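Local structure of Ufm1-specific protease (5EJJ) at residues E2-I6 and K44-V49; E74-N78 and P89-F93; V133-L139 and F234-I240; T286-A291 and L304-W310. The protein cleaves the peptide bond at the C-terminal glycine of the ubiquitin-like modifier ufm-1 as a thiol protease and is required to localise certain odorant receptors to olfactory cilia. All blocks are in the same frame, centred on the assembly; numbering follows the deposited sequence.

Contact 1 (E2-I6 and K44-V49)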
loop_
_atom_site.group_PDB
_atom_site.type_symbol
_atom_site.label_atom_id
_atom_site.label_comp_id
_atom_site.label_asym_id
_atom_site.label_seq_id
_atom_site.Cartn_x
_atom_site.Cartn_y
_atom_site.Cartn_z
ATOM N N GLU A 2 25.434 -21.602 -3.807
ATOM C CA GLU A 2 24.712 -20.590 -4.561
ATOM C C GLU A 2 24.232 -19.544 -3.556
ATOM O O GLU A 2 23.844 -19.881 -2.437
ATOM C CB GLU A 2 23.528 -21.237 -5.284
ATOM C CG GLU A 2 22.729 -22.174 -4.374
ATOM C CD GLU A 2 21.540 -22.837 -5.062
ATOM O OE1 GLU A 2 20.609 -23.268 -4.347
ATOM O OE2 GLU A 2 21.531 -22.945 -6.307
ATOM N N LEU A 3 24.270 -18.274 -3.934
ATOM C CA LEU A 3 23.884 -17.227 -2.997
ATOM C C LEU A 3 22.427 -16.826 -3.126
ATOM O O LEU A 3 21.989 -16.373 -4.179
ATOM C CB LEU A 3 24.721 -15.972 -3.204
ATOM C CG LEU A 3 26.215 -16.088 -2.990
ATOM C CD1 LEU A 3 26.806 -14.682 -3.022
ATOM C CD2 LEU A 3 26.473 -16.835 -1.671
ATOM N N TRP A 4 21.697 -16.971 -2.034
ATOM C CA TRP A 4 20.365 -16.435 -1.935
ATOM C C TRP A 4 20.414 -15.220 -1.061
ATOM O O TRP A 4 21.257 -15.118 -0.181
ATOM C CB TRP A 4 19.426 -17.466 -1.342
ATOM C CG TRP A 4 19.024 -18.449 -2.354
ATOM C CD1 TRP A 4 19.749 -19.508 -2.795
ATOM C CD2 TRP A 4 17.810 -18.451 -3.098
ATOM N NE1 TRP A 4 19.056 -20.190 -3.756
ATOM C CE2 TRP A 4 17.858 -19.563 -3.965
ATOM C CE3 TRP A 4 16.673 -17.633 -3.105
ATOM C CZ2 TRP A 4 16.817 -19.880 -4.840
ATOM C CZ3 TRP A 4 15.639 -17.950 -3.969
ATOM C CH2 TRP A 4 15.721 -19.068 -4.826
ATOM N N PHE A 5 19.508 -14.292 -1.320
ATOM C CA PHE A 5 19.418 -13.078 -0.549
ATOM C C PHE A 5 18.047 -12.988 0.062
ATOM O O PHE A 5 17.059 -13.407 -0.536
ATOM C CB PHE A 5 19.699 -11.888 -1.446
ATOM C CG PHE A 5 21.073 -11.915 -2.035
ATOM C CD1 PHE A 5 21.357 -12.721 -3.139
ATOM C CD2 PHE A 5 22.102 -11.157 -1.468
ATOM C CE1 PHE A 5 22.642 -12.768 -3.674
ATOM C CE2 PHE A 5 23.378 -11.191 -1.999
ATOM C CZ PHE A 5 23.651 -12.001 -3.106
ATOM N N ILE A 6 17.993 -12.455 1.273
ATOM C CA ILE A 6 16.741 -12.344 1.988
ATOM C C ILE A 6 16.744 -11.100 2.876
ATOM O O ILE A 6 17.804 -10.612 3.302
ATOM C CB ILE A 6 16.510 -13.608 2.811
ATOM C CG1 ILE A 6 15.103 -13.644 3.387
ATOM C CG2 ILE A 6 17.578 -13.752 3.869
ATOM C CD1 ILE A 6 14.808 -14.930 4.142
ATOM N N LYS A 44 17.700 -15.416 -7.295
ATOM C CA LYS A 44 17.852 -16.032 -5.987
ATOM C C LYS A 44 17.663 -15.031 -4.864
ATOM O O LYS A 44 18.517 -14.907 -3.980
ATOM C CB LYS A 44 19.188 -16.734 -5.886
ATOM C CG LYS A 44 19.229 -17.980 -6.726
ATOM C CD LYS A 44 20.585 -18.652 -6.649
ATOM C CE LYS A 44 20.477 -20.150 -6.899
ATOM N NZ LYS A 44 20.290 -20.490 -8.335
ATOM N N GLN A 45 16.525 -14.327 -4.922
ATOM C CA GLN A 45 16.199 -13.254 -3.990
ATOM C C GLN A 45 14.828 -13.481 -3.350
ATOM O O GLN A 45 13.828 -13.476 -4.035
ATOM C CB GLN A 45 16.227 -11.915 -4.722
ATOM C CG GLN A 45 16.017 -10.742 -3.817
ATOM C CD GLN A 45 15.775 -9.481 -4.582
ATOM O OE1 GLN A 45 15.087 -9.486 -5.589
ATOM N NE2 GLN A 45 16.340 -8.382 -4.110
ATOM N N VAL A 46 14.777 -13.700 -2.044
ATOM C CA VAL A 46 13.505 -13.980 -1.388
ATOM C C VAL A 46 12.734 -12.687 -1.192
ATOM O O VAL A 46 13.291 -11.727 -0.721
ATOM C CB VAL A 46 13.737 -14.650 -0.014
ATOM C CG1 VAL A 46 12.450 -14.751 0.752
ATOM C CG2 VAL A 46 14.350 -16.027 -0.192
ATOM N N ILE A 47 11.456 -12.637 -1.538
ATOM C CA ILE A 47 10.722 -11.386 -1.368
ATOM C C ILE A 47 9.695 -11.457 -0.244
ATOM O O ILE A 47 9.491 -10.477 0.455
ATOM C CB ILE A 47 10.034 -10.932 -2.677
ATOM C CG1 ILE A 47 11.060 -10.763 -3.781
ATOM C CG2 ILE A 47 9.315 -9.627 -2.495
ATOM C CD1 ILE A 47 12.081 -9.751 -3.474
ATOM N N HIS A 48 9.042 -12.605 -0.078
ATOM C CA HIS A 48 7.981 -12.767 0.923
ATOM C C HIS A 48 8.165 -14.056 1.706
ATOM O O HIS A 48 8.180 -15.133 1.126
ATOM C CB HIS A 48 6.602 -12.852 0.274
ATOM C CG HIS A 48 6.204 -11.638 -0.506
ATOM N ND1 HIS A 48 5.952 -10.419 0.085
ATOM C CD2 HIS A 48 5.975 -11.470 -1.831
ATOM C CE1 HIS A 48 5.614 -9.542 -0.845
ATOM N NE2 HIS A 48 5.618 -10.155 -2.017
ATOM N N VAL A 49 8.291 -13.961 3.023
ATOM C CA VAL A 49 8.244 -15.153 3.842
ATOM C C VAL A 49 6.899 -15.199 4.555
ATOM O O VAL A 49 6.582 -14.342 5.375
ATOM C CB VAL A 49 9.398 -15.200 4.824
ATOM C CG1 VAL A 49 9.286 -16.438 5.676
ATOM C CG2 VAL A 49 10.709 -15.210 4.067
#
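Lys44 lies with its backbone and the start of its side chain flat over one face of the Trp4 indole, with Lys44 CA 3.6 Å from the centroid of the six-membered ring in a CH-pi contact. CB sits above the middle of the ring system, and the chain then runs across the indole until CE comes 3.4 Å from Trp4 NE1. The chain bends at its last torsion (chi4 76°), and Lys44 NZ makes a salt bridge with Glu2 OE2 at 3.4 Å. The Glu2 carboxylate carbon lies at the edge of the indole, in its plane, and OE1 accepts a weak bond from NE1. The backbones are joined by a single bridge: Phe5 N gives a hydrogen bond to Lys44 O (2.9 Å), and Val46 N gives a straighter one to Phe5 O (2.8 Å). Ile6 CG1 packs alongside Val46 CB at 3.8 Å. Lys44 and Gln45 form a G1 beta bulge opposite Arg40, which also bonds the Gln45 amide oxygen. Strand 4-6 runs beside the start of strand 45-53, an outermost strand of its sheet, and pairs in parallel with strand 117-119; Phe93 meets the Trp4 ring edge-to-face, and Phe117 packs against the same ring.

Contact 2 (E74-N78 and P89-F93)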
loop_
_atom_site.group_PDB
_atom_site.type_symbol
_atom_site.label_atom_id
_atom_site.label_comp_id
_atom_site.label_asym_id
_atom_site.label_seq_id
_atom_site.Cartn_x
_atom_site.Cartn_y
_atom_site.Cartn_z
ATOM N N GLU A 74 7.549 -16.284 -7.383
ATOM C CA GLU A 74 6.949 -17.598 -7.219
ATOM C C GLU A 74 7.457 -18.280 -5.963
ATOM O O GLU A 74 8.352 -17.783 -5.286
ATOM C CB GLU A 74 7.308 -18.461 -8.412
ATOM C CG GLU A 74 8.764 -18.779 -8.471
ATOM C CD GLU A 74 9.175 -19.249 -9.841
ATOM O OE1 GLU A 74 9.753 -18.434 -10.607
ATOM O OE2 GLU A 74 8.911 -20.436 -10.161
ATOM N N LEU A 75 6.871 -19.424 -5.662
ATOM C CA LEU A 75 7.340 -20.307 -4.603
ATOM C C LEU A 75 8.781 -20.721 -4.835
ATOM O O LEU A 75 9.099 -21.280 -5.872
ATOM C CB LEU A 75 6.465 -21.554 -4.638
ATOM C CG LEU A 75 6.353 -22.449 -3.425
ATOM C CD1 LEU A 75 7.362 -23.517 -3.600
ATOM C CD2 LEU A 75 6.592 -21.616 -2.171
ATOM N N VAL A 76 9.658 -20.451 -3.875
ATOM C CA VAL A 76 11.076 -20.822 -4.019
ATOM C C VAL A 76 11.508 -21.778 -2.923
ATOM O O VAL A 76 12.530 -22.428 -3.065
ATOM C CB VAL A 76 12.076 -19.602 -4.055
ATOM C CG1 VAL A 76 12.017 -18.860 -5.378
ATOM C CG2 VAL A 76 11.825 -18.658 -2.898
ATOM N N GLY A 77 10.727 -21.874 -1.847
ATOM C CA GLY A 77 11.062 -22.766 -0.753
ATOM C C GLY A 77 10.035 -22.751 0.363
ATOM O O GLY A 77 8.997 -22.098 0.260
ATOM N N ASN A 78 10.322 -23.479 1.436
ATOM C CA ASN A 78 9.486 -23.464 2.642
ATOM C C ASN A 78 10.354 -23.365 3.888
ATOM O O ASN A 78 11.577 -23.232 3.813
ATOM C CB ASN A 78 8.616 -24.718 2.752
ATOM C CG ASN A 78 9.409 -26.032 2.517
ATOM O OD1 ASN A 78 10.645 -26.087 2.654
ATOM N ND2 ASN A 78 8.685 -27.089 2.142
ATOM N N PRO A 89 6.066 -30.142 0.583
ATOM C CA PRO A 89 7.039 -29.948 -0.507
ATOM C C PRO A 89 6.368 -29.281 -1.696
ATOM O O PRO A 89 5.262 -29.691 -2.051
ATOM C CB PRO A 89 7.447 -31.378 -0.871
ATOM C CG PRO A 89 6.247 -32.211 -0.513
ATOM C CD PRO A 89 5.596 -31.536 0.682
ATOM N N GLY A 90 6.978 -28.261 -2.288
ATOM C CA GLY A 90 8.226 -27.700 -1.832
ATOM C C GLY A 90 8.794 -26.879 -2.968
ATOM O O GLY A 90 8.476 -27.101 -4.133
ATOM N N GLY A 91 9.633 -25.913 -2.650
ATOM C CA GLY A 91 10.430 -25.295 -3.695
ATOM C C GLY A 91 11.782 -25.986 -3.773
ATOM O O GLY A 91 11.823 -27.193 -3.909
ATOM N N GLN A 92 12.879 -25.243 -3.645
ATOM C CA GLN A 92 14.197 -25.824 -3.818
ATOM C C GLN A 92 15.113 -25.634 -2.593
ATOM O O GLN A 92 16.321 -25.879 -2.661
ATOM C CB GLN A 92 14.852 -25.299 -5.096
ATOM C CG GLN A 92 15.222 -23.851 -5.013
ATOM C CD GLN A 92 14.761 -23.047 -6.226
ATOM O OE1 GLN A 92 13.768 -22.293 -6.154
ATOM N NE2 GLN A 92 15.487 -23.192 -7.347
ATOM N N PHE A 93 14.537 -25.210 -1.471
ATOM C CA PHE A 93 15.258 -25.190 -0.188
ATOM C C PHE A 93 14.311 -25.130 1.002
ATOM O O PHE A 93 13.102 -24.905 0.838
ATOM C CB PHE A 93 16.252 -24.035 -0.105
ATOM C CG PHE A 93 15.612 -22.682 -0.146
ATOM C CD1 PHE A 93 15.042 -22.130 0.992
ATOM C CD2 PHE A 93 15.587 -21.952 -1.331
ATOM C CE1 PHE A 93 14.442 -20.899 0.947
ATOM C CE2 PHE A 93 14.988 -20.705 -1.382
ATOM C CZ PHE A 93 14.414 -20.180 -0.238
#
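Leu75 reaches the backbone of the glycine pair, its CD1 lying 3.4 Å from Gly91 N and 3.7 Å from Gly90 C. At Val76 the carbonyl takes over: Gln92 N donates to Val76 O at 2.9 Å in an almost straight bond (177°), although the donor stands well above the carbonyl plane. The valine side chain lies beside that of Phe93, with CG2 4.0 Å from CZ. Gly77 comes next, forming with Val76 a classic beta bulge opposite Val37 of strand 33-40, and its CA rests over the centre of the Phe93 ring, 4.2 Å from the centroid, a CH-pi contact. Phe93 CG is set between its own backbone N and carbonyl carbon (chi1 64°), which folds the ring back across the glycine. Asn78 N then donates to Phe93 O at 3.2 Å, the second backbone bond of the contact. The side-chain amide of Asn78 is held from beyond the two segments, OD1 by Thr94 OG1 and ND2 by Leu88 O. The chain 89-93 is therefore bonded to strand 74-81 just before it becomes strand 94-97, which runs parallel to that strand at the margin of the mixed sheet, within the N-terminal MPN region of this protease.

Contact 3 (V133-L139 and F234-I240)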
loop_
_atom_site.group_PDB
_atom_site.type_symbol
_atom_site.label_atom_id
_atom_site.label_comp_id
_atom_site.label_asym_id
_atom_site.label_seq_id
_atom_site.Cartn_x
_atom_site.Cartn_y
_atom_site.Cartn_z
ATOM N N VAL A 133 -9.277 -5.743 -17.825
ATOM C CA VAL A 133 -9.531 -6.948 -18.579
ATOM C C VAL A 133 -10.851 -7.496 -18.098
ATOM O O VAL A 133 -11.138 -7.440 -16.904
ATOM C CB VAL A 133 -8.470 -7.987 -18.303
ATOM C CG1 VAL A 133 -8.793 -9.199 -19.076
ATOM C CG2 VAL A 133 -7.097 -7.471 -18.690
ATOM N N GLY A 134 -11.674 -7.997 -19.011
ATOM C CA GLY A 134 -12.953 -8.560 -18.618
ATOM C C GLY A 134 -13.114 -9.949 -19.177
ATOM O O GLY A 134 -12.516 -10.280 -20.199
ATOM N N TYR A 135 -13.902 -10.779 -18.515
ATOM C CA TYR A 135 -14.231 -12.070 -19.107
ATOM C C TYR A 135 -15.574 -12.564 -18.620
ATOM O O TYR A 135 -16.143 -12.015 -17.680
ATOM C CB TYR A 135 -13.130 -13.112 -18.886
ATOM C CG TYR A 135 -12.614 -13.168 -17.473
ATOM C CD1 TYR A 135 -11.579 -12.339 -17.060
ATOM C CD2 TYR A 135 -13.153 -14.052 -16.548
ATOM C CE1 TYR A 135 -11.112 -12.387 -15.777
ATOM C CE2 TYR A 135 -12.678 -14.108 -15.258
ATOM C CZ TYR A 135 -11.663 -13.266 -14.883
ATOM O OH TYR A 135 -11.182 -13.307 -13.604
ATOM N N GLU A 136 -16.095 -13.584 -19.284
ATOM C CA GLU A 136 -17.399 -14.108 -18.934
ATOM C C GLU A 136 -17.346 -15.618 -18.684
ATOM O O GLU A 136 -16.657 -16.356 -19.386
ATOM C CB GLU A 136 -18.384 -13.754 -20.031
ATOM C CG GLU A 136 -19.775 -14.286 -19.837
ATOM C CD GLU A 136 -20.668 -13.925 -21.007
ATOM O OE1 GLU A 136 -20.233 -14.150 -22.170
ATOM O OE2 GLU A 136 -21.783 -13.401 -20.763
ATOM N N TRP A 137 -18.063 -16.056 -17.655
ATOM C CA TRP A 137 -18.009 -17.439 -17.179
ATOM C C TRP A 137 -19.397 -17.984 -17.001
ATOM O O TRP A 137 -20.242 -17.336 -16.380
ATOM C CB TRP A 137 -17.337 -17.504 -15.818
ATOM C CG TRP A 137 -15.898 -17.561 -15.897
ATOM C CD1 TRP A 137 -15.156 -17.534 -17.028
ATOM C CD2 TRP A 137 -14.985 -17.661 -14.802
ATOM N NE1 TRP A 137 -13.821 -17.614 -16.718
ATOM C CE2 TRP A 137 -13.679 -17.698 -15.356
ATOM C CE3 TRP A 137 -15.136 -17.728 -13.416
ATOM C CZ2 TRP A 137 -12.514 -17.809 -14.569
ATOM C CZ3 TRP A 137 -13.973 -17.845 -12.629
ATOM C CH2 TRP A 137 -12.677 -17.885 -13.217
ATOM N N SER A 138 -19.626 -19.185 -17.523
ATOM C CA SER A 138 -20.925 -19.822 -17.394
ATOM C C SER A 138 -20.878 -21.010 -16.446
ATOM O O SER A 138 -20.064 -21.923 -16.613
ATOM C CB SER A 138 -21.446 -20.232 -18.758
ATOM O OG SER A 138 -22.208 -19.178 -19.313
ATOM N N LEU A 139 -21.756 -20.979 -15.443
ATOM C CA LEU A 139 -21.842 -22.043 -14.443
ATOM C C LEU A 139 -23.179 -22.813 -14.469
ATOM O O LEU A 139 -24.224 -22.289 -14.066
ATOM C CB LEU A 139 -21.592 -21.461 -13.055
ATOM C CG LEU A 139 -20.299 -20.650 -12.915
ATOM C CD1 LEU A 139 -19.980 -20.431 -11.443
ATOM C CD2 LEU A 139 -19.139 -21.340 -13.611
ATOM N N PHE A 234 -28.353 -22.409 -16.100
ATOM C CA PHE A 234 -26.955 -21.977 -15.890
ATOM C C PHE A 234 -26.832 -20.531 -15.397
ATOM O O PHE A 234 -27.735 -19.724 -15.589
ATOM C CB PHE A 234 -26.091 -22.171 -17.153
ATOM C CG PHE A 234 -26.294 -21.101 -18.216
ATOM C CD1 PHE A 234 -25.429 -20.015 -18.313
ATOM C CD2 PHE A 234 -27.340 -21.187 -19.125
ATOM C CE1 PHE A 234 -25.614 -19.030 -19.287
ATOM C CE2 PHE A 234 -27.523 -20.207 -20.099
ATOM C CZ PHE A 234 -26.660 -19.129 -20.176
ATOM N N THR A 235 -25.700 -20.222 -14.765
ATOM C CA THR A 235 -25.392 -18.869 -14.279
ATOM C C THR A 235 -24.240 -18.269 -15.082
ATOM O O THR A 235 -23.172 -18.884 -15.198
ATOM C CB THR A 235 -24.950 -18.894 -12.807
ATOM O OG1 THR A 235 -25.615 -19.966 -12.122
ATOM C CG2 THR A 235 -25.263 -17.580 -12.148
ATOM N N ARG A 236 -24.445 -17.086 -15.656
ATOM C CA ARG A 236 -23.349 -16.429 -16.368
ATOM C C ARG A 236 -22.803 -15.302 -15.510
ATOM O O ARG A 236 -23.529 -14.416 -15.080
ATOM C CB ARG A 236 -23.733 -15.953 -17.781
ATOM C CG ARG A 236 -24.892 -14.962 -17.829
ATOM C CD ARG A 236 -25.055 -14.333 -19.212
ATOM N NE ARG A 236 -24.009 -13.351 -19.523
ATOM C CZ ARG A 236 -24.053 -12.064 -19.175
ATOM N NH1 ARG A 236 -25.084 -11.596 -18.485
ATOM N NH2 ARG A 236 -23.065 -11.239 -19.514
ATOM N N LEU A 237 -21.504 -15.379 -15.257
ATOM C CA LEU A 237 -20.815 -14.503 -14.334
ATOM C C LEU A 237 -19.897 -13.585 -15.141
ATOM O O LEU A 237 -19.207 -14.050 -16.058
ATOM C CB LEU A 237 -20.034 -15.388 -13.360
ATOM C CG LEU A 237 -18.983 -14.901 -12.365
ATOM C CD1 LEU A 237 -19.365 -13.617 -11.638
ATOM C CD2 LEU A 237 -18.751 -16.038 -11.387
ATOM N N VAL A 238 -19.920 -12.283 -14.843
ATOM C CA VAL A 238 -18.993 -11.369 -15.519
ATOM C C VAL A 238 -17.986 -10.715 -14.585
ATOM O O VAL A 238 -18.329 -10.200 -13.537
ATOM C CB VAL A 238 -19.689 -10.325 -16.377
ATOM C CG1 VAL A 238 -18.670 -9.508 -17.093
ATOM C CG2 VAL A 238 -20.538 -11.014 -17.385
ATOM N N THR A 239 -16.723 -10.782 -14.975
ATOM C CA THR A 239 -15.632 -10.314 -14.147
ATOM C C THR A 239 -14.864 -9.305 -14.958
ATOM O O THR A 239 -14.441 -9.616 -16.084
ATOM C CB THR A 239 -14.672 -11.480 -13.813
ATOM O OG1 THR A 239 -15.431 -12.629 -13.403
ATOM C CG2 THR A 239 -13.692 -11.088 -12.713
ATOM N N ILE A 240 -14.718 -8.090 -14.427
ATOM C CA ILE A 240 -13.775 -7.144 -15.019
ATOM C C ILE A 240 -12.962 -6.497 -13.922
ATOM O O ILE A 240 -13.447 -6.341 -12.796
ATOM C CB ILE A 240 -14.446 -6.077 -15.915
ATOM C CG1 ILE A 240 -14.662 -4.799 -15.152
ATOM C CG2 ILE A 240 -15.780 -6.544 -16.395
ATOM C CD1 ILE A 240 -15.596 -3.897 -15.842
#
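The Tyr135 ring has Thr239 over one face: CB stands 3.5 Å above the plane, offset toward the rim, and CG2 comes 3.5 Å from the phenol OH. That OH bonds Thr271 OG1 of helix 253-280. Tyr135 in turn places CE2 over a face of the Trp137 indole, 3.6 Å above its plane and again toward the rim. Another flat group, the Arg236 guanidinium, meets Glu136 at its edge. NE and NH2 both grip OE2 side-on as a salt bridge, OE2 lying in the guanidinium plane and 2.8 Å from NH2, while the carboxylate plane is turned 89° to it. Arg236 bends at chi3 (-73°), bringing the guanidinium back to the acid, whose own chain is extended. Between these groups the strands run antiparallel at 157°, with Tyr135-Thr239, Trp137-Leu237 and Leu139-Thr235 as hydrogen-bonded pairs; Thr239 N to Tyr135 O, for example, is 3.0 Å. Trp137 CB and Leu237 CB face each other at 4.2 Å. The side bearing Tyr135, Trp137 and Leu139 is packed by helices 144-156 and 253-280, whereas Glu136, Ser138, Arg236 and Val238 occupy the exposed side. This is the edge of a five-stranded mixed sheet backed by helices, with strand 235-247 outermost and its neighbour 127-139 just inside: an alpha/beta layered arrangement.

Contact 4 (T286-A291 and L304-W310)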
loop_
_atom_site.group_PDB
_atom_site.type_symbol
_atom_site.label_atom_id
_atom_site.label_comp_id
_atom_site.label_asym_id
_atom_site.label_seq_id
_atom_site.Cartn_x
_atom_site.Cartn_y
_atom_site.Cartn_z
ATOM N N THR A 286 -20.998 -14.836 -6.203
ATOM C CA THR A 286 -20.756 -13.441 -5.924
ATOM C C THR A 286 -19.941 -12.829 -7.046
ATOM O O THR A 286 -19.082 -13.477 -7.643
ATOM C CB THR A 286 -19.894 -13.352 -4.642
ATOM O OG1 THR A 286 -20.546 -14.074 -3.581
ATOM C CG2 THR A 286 -19.586 -11.881 -4.226
ATOM N N THR A 287 -20.186 -11.567 -7.333
ATOM C CA THR A 287 -19.301 -10.894 -8.246
ATOM C C THR A 287 -18.144 -10.261 -7.442
ATOM O O THR A 287 -18.308 -9.973 -6.257
ATOM C CB THR A 287 -20.077 -9.896 -9.083
ATOM O OG1 THR A 287 -19.192 -9.320 -10.049
ATOM C CG2 THR A 287 -20.657 -8.829 -8.214
ATOM N N THR A 288 -16.973 -10.076 -8.055
ATOM C CA THR A 288 -15.807 -9.540 -7.327
ATOM C C THR A 288 -15.357 -8.140 -7.757
ATOM O O THR A 288 -15.726 -7.666 -8.829
ATOM C CB THR A 288 -14.577 -10.492 -7.419
ATOM O OG1 THR A 288 -14.135 -10.599 -8.780
ATOM C CG2 THR A 288 -14.920 -11.871 -6.876
ATOM N N THR A 289 -14.564 -7.489 -6.904
ATOM C CA THR A 289 -13.901 -6.211 -7.233
ATOM C C THR A 289 -12.400 -6.410 -7.249
ATOM O O THR A 289 -11.831 -6.994 -6.317
ATOM C CB THR A 289 -14.114 -5.087 -6.167
ATOM O OG1 THR A 289 -15.505 -4.784 -5.997
ATOM C CG2 THR A 289 -13.385 -3.835 -6.591
ATOM N N SER A 290 -11.745 -5.894 -8.279
ATOM C CA SER A 290 -10.297 -5.983 -8.333
ATOM C C SER A 290 -9.572 -4.894 -7.547
ATOM O O SER A 290 -9.795 -3.701 -7.767
ATOM C CB SER A 290 -9.819 -5.981 -9.774
ATOM O OG SER A 290 -9.473 -7.300 -10.143
ATOM N N ALA A 291 -8.678 -5.314 -6.654
ATOM C CA ALA A 291 -7.871 -4.381 -5.879
ATOM C C ALA A 291 -6.386 -4.712 -5.944
ATOM O O ALA A 291 -5.995 -5.870 -6.120
ATOM C CB ALA A 291 -8.344 -4.350 -4.420
ATOM N N LEU A 304 -5.585 -8.818 -5.374
ATOM C CA LEU A 304 -6.694 -9.580 -4.846
ATOM C C LEU A 304 -7.990 -9.255 -5.554
ATOM O O LEU A 304 -8.268 -8.097 -5.885
ATOM C CB LEU A 304 -6.855 -9.305 -3.352
ATOM C CG LEU A 304 -5.699 -9.659 -2.420
ATOM C CD1 LEU A 304 -5.992 -9.136 -1.041
ATOM C CD2 LEU A 304 -5.468 -11.158 -2.401
ATOM N N GLN A 305 -8.767 -10.305 -5.794
ATOM C CA GLN A 305 -10.158 -10.195 -6.202
ATOM C C GLN A 305 -10.958 -10.216 -4.911
ATOM O O GLN A 305 -10.830 -11.158 -4.115
ATOM C CB GLN A 305 -10.529 -11.386 -7.066
ATOM C CG GLN A 305 -9.616 -11.535 -8.232
ATOM C CD GLN A 305 -9.669 -10.309 -9.089
ATOM O OE1 GLN A 305 -8.729 -9.523 -9.117
ATOM N NE2 GLN A 305 -10.792 -10.109 -9.771
ATOM N N LEU A 306 -11.740 -9.160 -4.678
ATOM C CA LEU A 306 -12.463 -9.001 -3.407
ATOM C C LEU A 306 -13.959 -9.324 -3.511
ATOM O O LEU A 306 -14.654 -8.824 -4.404
ATOM C CB LEU A 306 -12.284 -7.584 -2.890
ATOM C CG LEU A 306 -10.865 -7.214 -2.520
ATOM C CD1 LEU A 306 -10.839 -5.767 -2.141
ATOM C CD2 LEU A 306 -10.404 -8.091 -1.377
ATOM N N PRO A 307 -14.456 -10.173 -2.604
ATOM C CA PRO A 307 -15.877 -10.545 -2.593
ATOM C C PRO A 307 -16.758 -9.428 -2.036
ATOM O O PRO A 307 -17.102 -9.443 -0.861
ATOM C CB PRO A 307 -15.916 -11.785 -1.686
ATOM C CG PRO A 307 -14.694 -11.680 -0.829
ATOM C CD PRO A 307 -13.652 -10.964 -1.657
ATOM N N THR A 308 -17.128 -8.468 -2.874
ATOM C CA THR A 308 -17.816 -7.271 -2.394
ATOM C C THR A 308 -19.355 -7.338 -2.384
ATOM O O THR A 308 -20.024 -6.357 -2.016
ATOM C CB THR A 308 -17.384 -6.033 -3.184
ATOM O OG1 THR A 308 -17.221 -6.377 -4.574
ATOM C CG2 THR A 308 -16.093 -5.470 -2.611
ATOM N N LYS A 309 -19.915 -8.475 -2.790
ATOM C CA LYS A 309 -21.354 -8.662 -2.681
ATOM C C LYS A 309 -21.714 -9.523 -1.482
ATOM O O LYS A 309 -22.880 -9.799 -1.259
ATOM C CB LYS A 309 -21.940 -9.248 -3.961
ATOM C CG LYS A 309 -22.042 -8.244 -5.114
ATOM C CD LYS A 309 -22.918 -7.040 -4.769
ATOM C CE LYS A 309 -22.978 -6.030 -5.917
ATOM N NZ LYS A 309 -23.907 -4.890 -5.620
ATOM N N TRP A 310 -20.715 -9.943 -0.710
ATOM C CA TRP A 310 -20.958 -10.568 0.592
ATOM C C TRP A 310 -21.509 -9.531 1.597
ATOM O O TRP A 310 -21.544 -8.317 1.323
ATOM C CB TRP A 310 -19.667 -11.198 1.143
ATOM C CG TRP A 310 -19.173 -12.436 0.408
ATOM C CD1 TRP A 310 -19.741 -13.027 -0.682
ATOM C CD2 TRP A 310 -18.015 -13.224 0.724
ATOM N NE1 TRP A 310 -19.015 -14.133 -1.062
ATOM C CE2 TRP A 310 -17.947 -14.270 -0.216
ATOM C CE3 TRP A 310 -17.023 -13.141 1.705
ATOM C CZ2 TRP A 310 -16.934 -15.220 -0.202
ATOM C CZ3 TRP A 310 -16.023 -14.092 1.717
ATOM C CH2 TRP A 310 -15.986 -15.114 0.775
HETATM O O HOH W 1 -18.706 -6.674 -6.985
#
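Strands 289-293 and 302-306 form an antiparallel hairpin, in which Thr289-Leu306 and Ala291-Leu304 are hydrogen-bonded pairs flanking the non-hydrogen-bonded pair Ser290-Gln305; Thr289 N donates to Leu306 O at 2.8 Å. On the face of the middle pair, Ser290 OG donates to Gln305 OE1 at 2.6 Å. The glutamine chain is bent at chi2 (-60°), which turns its amide back over the strand toward the serine, and OE1 also receives Arg267 NH1 from helix 253-280. On the other face, Ala291 CB packs against Leu306 CD1 at 3.7 Å. Farther along, Thr289 OG1 and Thr308 OG1 share a hydrogen bond of 2.7 Å, the two side chains crossing at about a right angle. A water 2.8 Å from Thr308 OG1 also makes a weak bond to Thr287 O. Pro307, at the centre of an inverse gamma turn, lays CB over the middle of the Trp310 ring. At the ring's edge, near its plane, Thr286 OG1 accepts a weak, bent bond from Trp310 NE1 (2.9 Å, 122°), while Thr286 CG2 packs on Lys309 CB at 3.5 Å. Arg283 makes a cation-pi contact with this indole, and Tyr318 of helix 312-325 meets it edge-to-face. Beyond the backbone pairing, then, hydroxyl and amide groups continue the joining of the two chains, and the bonds from Ser290 and Arg267 to Gln305 OE1 probably help to fix the rotation of that amide and tie the hairpin to helix 253-280.

Overall arrangement
The four contacts form two touching pairs. Contacts 1 and 2, with centres about 11 Å apart, reach the same N-terminal sheet and share an apolar cluster, in which Trp4 CH2 lies 3.7 Å from Val76 CG1 and Val46 CG2 lies 4.2 Å from Phe93 CZ. Contacts 3 and 4 have centres about 13 Å apart and meet where Thr239 CG2 approaches Thr288 OG1 at 4.0 Å; helix 253-280 packs against both. Between the pairs the closest approach is that of contacts 1 and 4, about 11 Å between nearest atoms, while the centres of contacts 1 and 3 are about 38 Å apart. All four lie away from the inferred catalytic residues Cys396, Asp520 and His522.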